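Local coordinates for putative aminooxidase (Propionibacterium acnes, PDB 2BA9), which isomerises polyunsaturated fatty acids, producing conjugated linoleic acid, probably with the help of its bound flavin-adenine dinucleotide, and belongs to the flavin-containing amine oxidoreductase family, at residues Pro84-Glu89 with Val312-Trp317; Phe90-Gly95 with Val298-Arg303; Met282-Leu287 with Glu343-Val348. One frame throughout, in Å; residues are numbered along the deposited sequence.

All three contacts reach the seven-stranded mixed sheet of the chain, at different places and with different chemistry. Contacts 1 and 2 both use strand 88-91 and touch through Tyr313 and Leu91; contact 1 is partly buried and relies on a few apolar touches and bridging waters, whereas contact 2, also partly buried, is polar at its outer end, where an aspartate takes two hydrogen bonds and a salt bridge involves an exposed arginine. Contact 3 is the buried one: it lays helix 341-355 on strand 277-288 with no hydrogen bond between its two segments. Its centre lies about 17 Å from that of contact 1 and about 16 Å from that of contact 2.

Contact 1. Residues Pro84-Glu89 with Val312-Trp317; sequences PKLRRE and VYYHRW
Pro84 meets Trp317 and Leu86 meets Tyr314 in the two apolar touches of this contact. CG of Pro84 reaches Trp317 CZ3, on the indole's six-membered ring, at 3.8 Å. Leu86 sends one branch across Tyr314 at about a right angle, its CD2 coming to 3.5 Å from Tyr314 CE1. Apart from these pairs, Pro84 CG makes a van der Waals touch with the carbonyl oxygen of Arg316, 3.3 Å from Arg316 O. The Tyr314 phenol is held from its own segment: CB of Arg316 sits over one face, and Arg316 NH1 donates to Tyr314 OH (2.9 Å) with the oxygen in the guanidinium plane. The other guanidinium nitrogens of Arg316, NE and NH2, bond to the carbonyl oxygens of Arg55 and Trp201.

Strands 88-91 and 310-315 belong to one mixed sheet but are not neighbours in it; strand 295-297 runs between them and pairs with both Glu89 and Tyr313. No direct hydrogen bond joins 84-89 to 312-317. Waters bridge the two segments: one lies 2.9 Å from both Lys85 O and His315 O, and a second accepts from Arg87 N while approaching His315 O. Farther along, Glu89, extended beyond CG, brings OE2 to a water at 2.7 Å that also meets Tyr313 OH, in the plane of the phenol ring.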
loop_
_atom_site.group_PDB
_atom_site.type_symbol
_atom_site.label_atom_id
_atom_site.label_comp_id
_atom_site.label_asym_id
_atom_site.label_seq_id
_atom_site.Cartn_x
_atom_site.Cartn_y
_atom_site.Cartn_z
ATOM N N PRO A 84 4.734 13.725 14.342
ATOM C CA PRO A 84 5.859 14.630 14.117
ATOM C C PRO A 84 6.029 14.957 12.631
ATOM O O PRO A 84 5.798 14.098 11.772
ATOM C CB PRO A 84 7.071 13.867 14.678
ATOM C CG PRO A 84 6.608 12.493 15.028
ATOM C CD PRO A 84 5.151 12.364 14.725
ATOM N N LYS A 85 6.411 16.200 12.346
ATOM C CA LYS A 85 6.549 16.692 10.979
ATOM C C LYS A 85 7.612 15.866 10.261
ATOM O O LYS A 85 8.599 15.452 10.868
ATOM C CB LYS A 85 6.929 18.182 10.984
ATOM C CG LYS A 85 6.773 18.899 9.629
ATOM C CD LYS A 85 7.258 20.362 9.680
ATOM C CE LYS A 85 6.697 21.208 8.517
ATOM N NZ LYS A 85 5.321 21.753 8.783
ATOM N N LEU A 86 7.385 15.597 8.979
ATOM C CA LEU A 86 8.339 14.844 8.168
ATOM C C LEU A 86 9.307 15.781 7.450
ATOM O O LEU A 86 8.935 16.842 6.995
ATOM C CB LEU A 86 7.595 13.982 7.153
ATOM C CG LEU A 86 7.007 12.721 7.779
ATOM C CD1 LEU A 86 5.929 12.174 6.903
ATOM C CD2 LEU A 86 8.095 11.684 8.045
ATOM N N ARG A 87 10.571 15.390 7.398
ATOM C CA ARG A 87 11.547 16.072 6.552
ATOM C C ARG A 87 12.665 15.115 6.206
ATOM O O ARG A 87 12.856 14.107 6.881
ATOM C CB ARG A 87 12.064 17.404 7.153
ATOM C CG ARG A 87 11.575 17.813 8.572
ATOM C CD ARG A 87 11.323 19.340 8.755
ATOM N NE ARG A 87 12.142 20.242 7.932
ATOM C CZ ARG A 87 12.067 21.580 7.957
ATOM N NH1 ARG A 87 11.215 22.208 8.778
ATOM N NH2 ARG A 87 12.857 22.303 7.158
ATOM N N ARG A 88 13.383 15.424 5.136
ATOM C CA ARG A 88 14.293 14.456 4.540
ATOM C C ARG A 88 15.520 15.114 3.927
ATOM O O ARG A 88 15.547 16.310 3.660
ATOM C CB ARG A 88 13.558 13.585 3.495
ATOM C CG ARG A 88 13.301 14.220 2.113
ATOM C CD ARG A 88 12.420 15.482 2.152
ATOM N NE ARG A 88 12.234 16.033 0.808
ATOM C CZ ARG A 88 13.121 16.803 0.176
ATOM N NH1 ARG A 88 12.851 17.243 -1.050
ATOM N NH2 ARG A 88 14.280 17.136 0.754
ATOM N N GLU A 89 16.544 14.308 3.734
ATOM C CA GLU A 89 17.677 14.688 2.908
ATOM C C GLU A 89 17.919 13.579 1.875
ATOM O O GLU A 89 17.270 12.523 1.904
ATOM C CB GLU A 89 18.912 14.941 3.766
ATOM C CG GLU A 89 19.561 13.684 4.320
ATOM C CD GLU A 89 20.578 13.963 5.414
ATOM O OE1 GLU A 89 20.956 15.136 5.614
ATOM O OE2 GLU A 89 20.995 12.991 6.086
ATOM N N VAL A 312 15.746 4.127 1.869
ATOM C CA VAL A 312 15.283 5.221 2.699
ATOM C C VAL A 312 15.280 4.748 4.140
ATOM O O VAL A 312 15.169 3.548 4.415
ATOM C CB VAL A 312 13.865 5.706 2.296
ATOM C CG1 VAL A 312 12.869 4.561 2.358
ATOM C CG2 VAL A 312 13.403 6.874 3.188
ATOM N N TYR A 313 15.458 5.694 5.059
ATOM C CA TYR A 313 15.273 5.409 6.478
ATOM C C TYR A 313 14.482 6.528 7.111
ATOM O O TYR A 313 14.536 7.663 6.656
ATOM C CB TYR A 313 16.600 5.164 7.200
ATOM C CG TYR A 313 17.615 6.271 7.096
ATOM C CD1 TYR A 313 17.559 7.387 7.930
ATOM C CD2 TYR A 313 18.655 6.193 6.179
ATOM C CE1 TYR A 313 18.504 8.393 7.830
ATOM C CE2 TYR A 313 19.595 7.190 6.073
ATOM C CZ TYR A 313 19.528 8.291 6.901
ATOM O OH TYR A 313 20.490 9.293 6.783
ATOM N N TYR A 314 13.747 6.179 8.157
ATOM C CA TYR A 314 12.805 7.076 8.808
ATOM C C TYR A 314 13.256 7.538 10.197
ATOM O O TYR A 314 13.405 6.724 11.115
ATOM C CB TYR A 314 11.458 6.359 8.888
ATOM C CG TYR A 314 10.335 7.088 9.584
ATOM C CD1 TYR A 314 10.191 8.465 9.498
ATOM C CD2 TYR A 314 9.391 6.375 10.295
ATOM C CE1 TYR A 314 9.143 9.115 10.140
ATOM C CE2 TYR A 314 8.354 6.995 10.926
ATOM C CZ TYR A 314 8.228 8.367 10.856
ATOM O OH TYR A 314 7.171 8.961 11.481
ATOM N N HIS A 315 13.470 8.853 10.313
ATOM C CA HIS A 315 13.735 9.569 11.564
ATOM C C HIS A 315 12.416 10.095 12.158
ATOM O O HIS A 315 11.846 11.052 11.656
ATOM C CB HIS A 315 14.700 10.741 11.263
ATOM C CG HIS A 315 15.134 11.539 12.463
ATOM N ND1 HIS A 315 14.684 12.820 12.705
ATOM C CD2 HIS A 315 16.016 11.261 13.453
ATOM C CE1 HIS A 315 15.254 13.290 13.803
ATOM N NE2 HIS A 315 16.067 12.363 14.279
ATOM N N ARG A 316 11.947 9.487 13.242
ATOM C CA ARG A 316 10.574 9.743 13.741
ATOM C C ARG A 316 10.510 10.648 14.977
ATOM O O ARG A 316 9.806 11.674 14.980
ATOM C CB ARG A 316 9.868 8.412 14.039
ATOM C CG ARG A 316 8.446 8.535 14.625
ATOM C CD ARG A 316 7.679 7.233 14.414
ATOM N NE ARG A 316 6.394 7.137 15.112
ATOM C CZ ARG A 316 5.232 7.602 14.655
ATOM N NH1 ARG A 316 5.161 8.270 13.509
ATOM N NH2 ARG A 316 4.121 7.416 15.356
ATOM N N TRP A 317 11.218 10.241 16.033
ATOM C CA TRP A 317 11.253 10.984 17.280
ATOM C C TRP A 317 12.576 11.715 17.377
ATOM O O TRP A 317 13.603 11.113 17.692
ATOM C CB TRP A 317 11.080 10.036 18.469
ATOM C CG TRP A 317 9.793 9.252 18.420
ATOM C CD1 TRP A 317 9.660 7.894 18.300
ATOM C CD2 TRP A 317 8.466 9.782 18.483
ATOM N NE1 TRP A 317 8.335 7.551 18.290
ATOM C CE2 TRP A 317 7.577 8.688 18.392
ATOM C CE3 TRP A 317 7.939 11.073 18.603
ATOM C CZ2 TRP A 317 6.193 8.845 18.436
ATOM C CZ3 TRP A 317 6.555 11.227 18.641
ATOM C CH2 TRP A 317 5.702 10.117 18.556
HETATM O O HOH W 1 9.492 12.725 11.265
HETATM O O HOH W 2 11.295 12.738 9.016
HETATM O O HOH W 3 19.927 11.516 8.016
#

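Contact 2. Residues Phe90-Gly95 with Val298-Arg303; sequences FLHEDG and VPDNMR
Glu93 packs beside Asp300 and Asn301 before its carboxylate reaches Arg303. Its CB lies 3.4 Å from Asn301 OD1, an oxygen that also accepts from Arg306 NE, and close to CB of Asp300. With CG set between the backbone N and the carbonyl carbon (chi1 66°), the chain then runs out extended past Asp300, CG passing 3.8 Å from Asp300 OD2. At the tip, OE2 forms a salt bridge with Arg303 NH2 at 2.7 Å; it comes in at the guanidinium edge, the two flat groups being nearly coplanar. The other oxygen, OE1, takes a hydrogen bond from a water.

The type I turn from His92 to Gly95 lies in the connection between the antiparallel strands 88-91 and 97-98, and here it meets the loop that follows strand 295-297. Asp300 OD2 joins the two by accepting from Glu93 N (2.9 Å) through its anti lone pair and from His92 ND1 (3.0 Å), which approaches from above the carboxylate plane while keeping the oxygen near the imidazole plane. These two donors to Asp300 and the arginine on Glu93 probably ease the repulsion between the carboxylates, Glu93 OE2 lying 4.1 Å from Asp300 OD2. The histidine ring is stacked on Tyr98.

Toward the sheet side-chain packing takes over. Pro299 CG lies 3.8 Å from Phe90 CD1, and Leu91 CB is 4.0 Å from Val298 CG2. Separately, Val298 CA makes a CA-H...O contact with Leu91 O. Phe355 of helix 341-355 packs against both Leu91 and Val298.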
loop_
_atom_site.group_PDB
_atom_site.type_symbol
_atom_site.label_atom_id
_atom_site.label_comp_id
_atom_site.label_asym_id
_atom_site.label_seq_id
_atom_site.Cartn_x
_atom_site.Cartn_y
_atom_site.Cartn_z
ATOM N N PHE A 90 18.858 13.831 0.972
ATOM C CA PHE A 90 19.172 12.893 -0.086
ATOM C C PHE A 90 20.616 12.487 0.003
ATOM O O PHE A 90 21.489 13.330 0.182
ATOM C CB PHE A 90 18.835 13.486 -1.456
ATOM C CG PHE A 90 17.370 13.457 -1.754
ATOM C CD1 PHE A 90 16.773 12.293 -2.208
ATOM C CD2 PHE A 90 16.575 14.586 -1.538
ATOM C CE1 PHE A 90 15.400 12.242 -2.462
ATOM C CE2 PHE A 90 15.203 14.557 -1.800
ATOM C CZ PHE A 90 14.613 13.379 -2.256
ATOM N N LEU A 91 20.833 11.176 -0.107
ATOM C CA LEU A 91 22.121 10.535 0.071
ATOM C C LEU A 91 22.476 9.759 -1.179
ATOM O O LEU A 91 21.604 9.195 -1.830
ATOM C CB LEU A 91 22.064 9.509 1.212
ATOM C CG LEU A 91 21.664 9.979 2.606
ATOM C CD1 LEU A 91 21.685 8.793 3.533
ATOM C CD2 LEU A 91 22.586 11.101 3.080
ATOM N N HIS A 92 23.763 9.719 -1.488
ATOM C CA HIS A 92 24.287 8.808 -2.490
ATOM C C HIS A 92 24.511 7.458 -1.823
ATOM O O HIS A 92 24.446 7.323 -0.599
ATOM C CB HIS A 92 25.579 9.355 -3.120
ATOM C CG HIS A 92 25.346 10.454 -4.110
ATOM N ND1 HIS A 92 24.662 10.255 -5.288
ATOM C CD2 HIS A 92 25.722 11.754 -4.108
ATOM C CE1 HIS A 92 24.609 11.390 -5.961
ATOM N NE2 HIS A 92 25.240 12.318 -5.264
ATOM N N GLU A 93 24.761 6.443 -2.635
ATOM C CA GLU A 93 24.935 5.106 -2.106
ATOM C C GLU A 93 26.154 4.970 -1.194
ATOM O O GLU A 93 26.243 3.994 -0.451
ATOM C CB GLU A 93 25.017 4.087 -3.231
ATOM C CG GLU A 93 26.228 4.207 -4.124
ATOM C CD GLU A 93 26.118 3.259 -5.272
ATOM O OE1 GLU A 93 27.044 2.468 -5.487
ATOM O OE2 GLU A 93 25.064 3.281 -5.928
ATOM N N ASP A 94 27.074 5.936 -1.258
ATOM C CA ASP A 94 28.237 5.981 -0.364
ATOM C C ASP A 94 28.030 6.867 0.871
ATOM O O ASP A 94 28.973 7.109 1.631
ATOM C CB ASP A 94 29.474 6.469 -1.131
ATOM C CG ASP A 94 29.405 7.952 -1.483
ATOM O OD1 ASP A 94 28.417 8.624 -1.095
ATOM O OD2 ASP A 94 30.342 8.439 -2.165
ATOM N N GLY A 95 26.818 7.375 1.065
ATOM C CA GLY A 95 26.514 8.187 2.245
ATOM C C GLY A 95 26.700 9.693 2.109
ATOM O O GLY A 95 26.431 10.432 3.065
ATOM N N VAL A 298 17.737 7.513 -0.712
ATOM C CA VAL A 298 18.906 7.064 -1.461
ATOM C C VAL A 298 18.494 6.635 -2.862
ATOM O O VAL A 298 18.322 5.427 -3.139
ATOM C CB VAL A 298 19.675 5.941 -0.728
ATOM C CG1 VAL A 298 21.084 5.764 -1.314
ATOM C CG2 VAL A 298 19.789 6.246 0.742
ATOM N N PRO A 299 18.302 7.629 -3.754
ATOM C CA PRO A 299 17.962 7.338 -5.147
ATOM C C PRO A 299 18.913 6.344 -5.785
ATOM O O PRO A 299 18.475 5.456 -6.494
ATOM C CB PRO A 299 18.065 8.706 -5.823
ATOM C CG PRO A 299 17.776 9.676 -4.719
ATOM C CD PRO A 299 18.349 9.085 -3.491
ATOM N N ASP A 300 20.206 6.479 -5.515
ATOM C CA ASP A 300 21.192 5.510 -6.001
ATOM C C ASP A 300 20.759 4.065 -5.767
ATOM O O ASP A 300 20.983 3.207 -6.631
ATOM C CB ASP A 300 22.569 5.734 -5.345
ATOM C CG ASP A 300 23.328 6.894 -5.954
ATOM O OD1 ASP A 300 22.930 7.412 -7.031
ATOM O OD2 ASP A 300 24.340 7.294 -5.357
ATOM N N ASN A 301 20.163 3.812 -4.591
ATOM C CA ASN A 301 19.805 2.452 -4.134
ATOM C C ASN A 301 18.392 2.015 -4.547
ATOM O O ASN A 301 17.974 0.908 -4.213
ATOM C CB ASN A 301 19.982 2.316 -2.611
ATOM C CG ASN A 301 21.446 2.175 -2.187
ATOM O OD1 ASN A 301 22.342 2.025 -3.019
ATOM N ND2 ASN A 301 21.686 2.178 -0.877
ATOM N N MET A 302 17.710 2.872 -5.313
ATOM C CA MET A 302 16.397 2.576 -5.908
ATOM C C MET A 302 16.486 2.038 -7.351
ATOM O O MET A 302 15.469 1.709 -7.960
ATOM C CB MET A 302 15.546 3.844 -5.914
ATOM C CG MET A 302 15.247 4.400 -4.553
ATOM S SD MET A 302 14.445 6.007 -4.687
ATOM C CE MET A 302 14.835 6.746 -3.078
ATOM N N ARG A 303 17.699 2.006 -7.897
ATOM C CA ARG A 303 18.011 1.316 -9.134
ATOM C C ARG A 303 17.865 -0.197 -8.946
ATOM O O ARG A 303 18.296 -0.731 -7.919
ATOM C CB ARG A 303 19.473 1.543 -9.500
ATOM C CG ARG A 303 19.840 2.937 -9.880
ATOM C CD ARG A 303 21.228 2.970 -10.530
ATOM N NE ARG A 303 22.312 3.166 -9.558
ATOM C CZ ARG A 303 23.326 2.329 -9.338
ATOM N NH1 ARG A 303 23.451 1.196 -10.017
ATOM N NH2 ARG A 303 24.243 2.648 -8.438
HETATM O O HOH W 4 24.667 1.778 -0.174
HETATM O O HOH W 5 27.234 1.062 -7.677
#

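Contact 3. Residues Met282-Leu287 with Glu343-Val348; sequences MVDACL and ECRQMV
Cys344 is the first residue of segment 343-348 to meet the strand, and it does so through CB, which lies 3.7 Å from Met282 CE. That methionine reaches across because its CG is anti to the backbone N (chi1 -175°) and the chain stays nearly straight through SD, turning only at the last bond; CE thereby also lies 3.7 Å from Arg345 N, fitting against the helix backbone.

Arg345 follows, its side chain extending away from the helix axis past Asp284. Its CG passes 4.3 Å from Asp284 OD1, and its NE is equally far from that oxygen, so the opposite charges are near without forming a salt bridge. Arg345 NH2 forms its salt bridge with Glu365 OE1 on strand 359-373. Because Glu365 also brings OE2 close to Asp284 OD1, the guanidinium probably eases the repulsion between the two acids.

One helical turn beyond Cys344, Val348 divides its two methyls between two strand residues. CG2 lies 3.8 Å from Asp284 OD2, whereas CG1 faces Cys286 SG at 4.2 Å. Asp284 is buried, and its carboxylate thus has an apolar neighbour on this side. Leu329 of strand 325-330, the next strand of the sheet, packs on Met282, Cys344 and Val348, continuing the apolar surface beneath the helix.

Met282, Asp284 and Cys286 alternate along strand 277-288 and point toward the helix, whose segment crosses theirs at -43° with the axes 10.2 Å apart. Between them Val283 points away from the helix and touches the flavin-adenine dinucleotide: helix 341-355 packs on one face of the sheet, and Val283 on the other lines the cofactor pocket, within the flavin-containing amine oxidoreductase fold.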
loop_
_atom_site.group_PDB
_atom_site.type_symbol
_atom_site.label_atom_id
_atom_site.label_comp_id
_atom_site.label_asym_id
_atom_site.label_seq_id
_atom_site.Cartn_x
_atom_site.Cartn_y
_atom_site.Cartn_z
ATOM N N MET A 282 10.924 -5.121 3.019
ATOM C CA MET A 282 11.447 -5.447 4.346
ATOM C C MET A 282 11.778 -4.208 5.152
ATOM O O MET A 282 12.513 -3.324 4.714
ATOM C CB MET A 282 12.683 -6.337 4.248
ATOM C CG MET A 282 13.207 -6.803 5.595
ATOM S SD MET A 282 14.282 -8.249 5.495
ATOM C CE MET A 282 15.896 -7.496 5.633
ATOM N N VAL A 283 11.229 -4.173 6.354
ATOM C CA VAL A 283 11.447 -3.088 7.293
ATOM C C VAL A 283 12.223 -3.660 8.461
ATOM O O VAL A 283 11.930 -4.754 8.932
ATOM C CB VAL A 283 10.121 -2.506 7.796
ATOM C CG1 VAL A 283 10.358 -1.320 8.743
ATOM C CG2 VAL A 283 9.239 -2.113 6.612
ATOM N N ASP A 284 13.230 -2.915 8.904
ATOM C CA ASP A 284 13.975 -3.245 10.098
ATOM C C ASP A 284 13.904 -2.051 11.021
ATOM O O ASP A 284 14.212 -0.932 10.606
ATOM C CB ASP A 284 15.435 -3.540 9.764
ATOM C CG ASP A 284 15.622 -4.860 9.084
ATOM O OD1 ASP A 284 16.089 -5.792 9.766
ATOM O OD2 ASP A 284 15.336 -4.964 7.873
ATOM N N ALA A 285 13.492 -2.297 12.263
ATOM C CA ALA A 285 13.445 -1.266 13.302
ATOM C C ALA A 285 14.760 -1.309 14.055
ATOM O O ALA A 285 15.093 -2.333 14.642
ATOM C CB ALA A 285 12.244 -1.480 14.258
ATOM N N CYS A 286 15.494 -0.195 14.019
ATOM C CA CYS A 286 16.890 -0.132 14.462
ATOM C C CYS A 286 17.124 0.842 15.615
ATOM O O CYS A 286 16.572 1.919 15.624
ATOM C CB CYS A 286 17.789 0.288 13.294
ATOM S SG CYS A 286 17.737 -0.794 11.849
ATOM N N LEU A 287 17.920 0.424 16.591
ATOM C CA LEU A 287 18.609 1.333 17.491
ATOM C C LEU A 287 19.914 1.657 16.790
ATOM O O LEU A 287 20.600 0.763 16.313
ATOM C CB LEU A 287 18.871 0.685 18.856
ATOM C CG LEU A 287 17.612 0.237 19.599
ATOM C CD1 LEU A 287 17.930 -0.344 21.001
ATOM C CD2 LEU A 287 16.651 1.393 19.694
ATOM N N GLU A 343 21.034 -11.724 3.362
ATOM C CA GLU A 343 21.942 -10.803 2.702
ATOM C C GLU A 343 21.415 -9.375 2.772
ATOM O O GLU A 343 22.182 -8.419 2.801
ATOM C CB GLU A 343 22.157 -11.232 1.245
ATOM C CG GLU A 343 20.991 -10.924 0.304
ATOM C CD GLU A 343 21.281 -11.340 -1.124
ATOM O OE1 GLU A 343 22.312 -10.896 -1.674
ATOM O OE2 GLU A 343 20.471 -12.092 -1.702
ATOM N N CYS A 344 20.097 -9.246 2.794
ATOM C CA CYS A 344 19.458 -7.955 2.942
ATOM C C CYS A 344 19.642 -7.377 4.350
ATOM O O CYS A 344 19.904 -6.181 4.490
ATOM C CB CYS A 344 17.979 -8.063 2.584
ATOM S SG CYS A 344 17.735 -8.385 0.813
ATOM N N ARG A 345 19.513 -8.209 5.385
ATOM C CA ARG A 345 19.786 -7.742 6.741
ATOM C C ARG A 345 21.245 -7.281 6.872
ATOM O O ARG A 345 21.515 -6.264 7.512
ATOM C CB ARG A 345 19.455 -8.791 7.810
ATOM C CG ARG A 345 19.622 -8.253 9.253
ATOM C CD ARG A 345 19.326 -9.299 10.329
ATOM N NE ARG A 345 17.920 -9.682 10.360
ATOM C CZ ARG A 345 17.418 -10.703 11.057
ATOM N NH1 ARG A 345 18.194 -11.466 11.810
ATOM N NH2 ARG A 345 16.121 -10.969 11.003
ATOM N N GLN A 346 22.184 -8.007 6.266
ATOM C CA GLN A 346 23.584 -7.569 6.309
ATOM C C GLN A 346 23.769 -6.222 5.597
ATOM O O GLN A 346 24.552 -5.382 6.042
ATOM C CB GLN A 346 24.533 -8.631 5.736
ATOM C CG GLN A 346 26.034 -8.329 5.946
ATOM C CD GLN A 346 26.428 -8.193 7.411
ATOM O OE1 GLN A 346 25.999 -8.984 8.258
ATOM N NE2 GLN A 346 27.274 -7.207 7.715
ATOM N N MET A 347 23.034 -6.006 4.505
ATOM C CA MET A 347 23.065 -4.714 3.817
ATOM C C MET A 347 22.503 -3.588 4.668
ATOM O O MET A 347 22.949 -2.453 4.552
ATOM C CB MET A 347 22.353 -4.782 2.471
ATOM C CG MET A 347 23.217 -5.406 1.393
ATOM S SD MET A 347 22.477 -5.408 -0.242
ATOM C CE MET A 347 21.564 -6.953 -0.138
ATOM N N VAL A 348 21.522 -3.884 5.514
ATOM C CA VAL A 348 21.034 -2.912 6.484
ATOM C C VAL A 348 22.214 -2.476 7.373
ATOM O O VAL A 348 22.468 -1.285 7.582
ATOM C CB VAL A 348 19.892 -3.492 7.363
ATOM C CG1 VAL A 348 19.477 -2.503 8.444
ATOM C CG2 VAL A 348 18.680 -3.855 6.521
#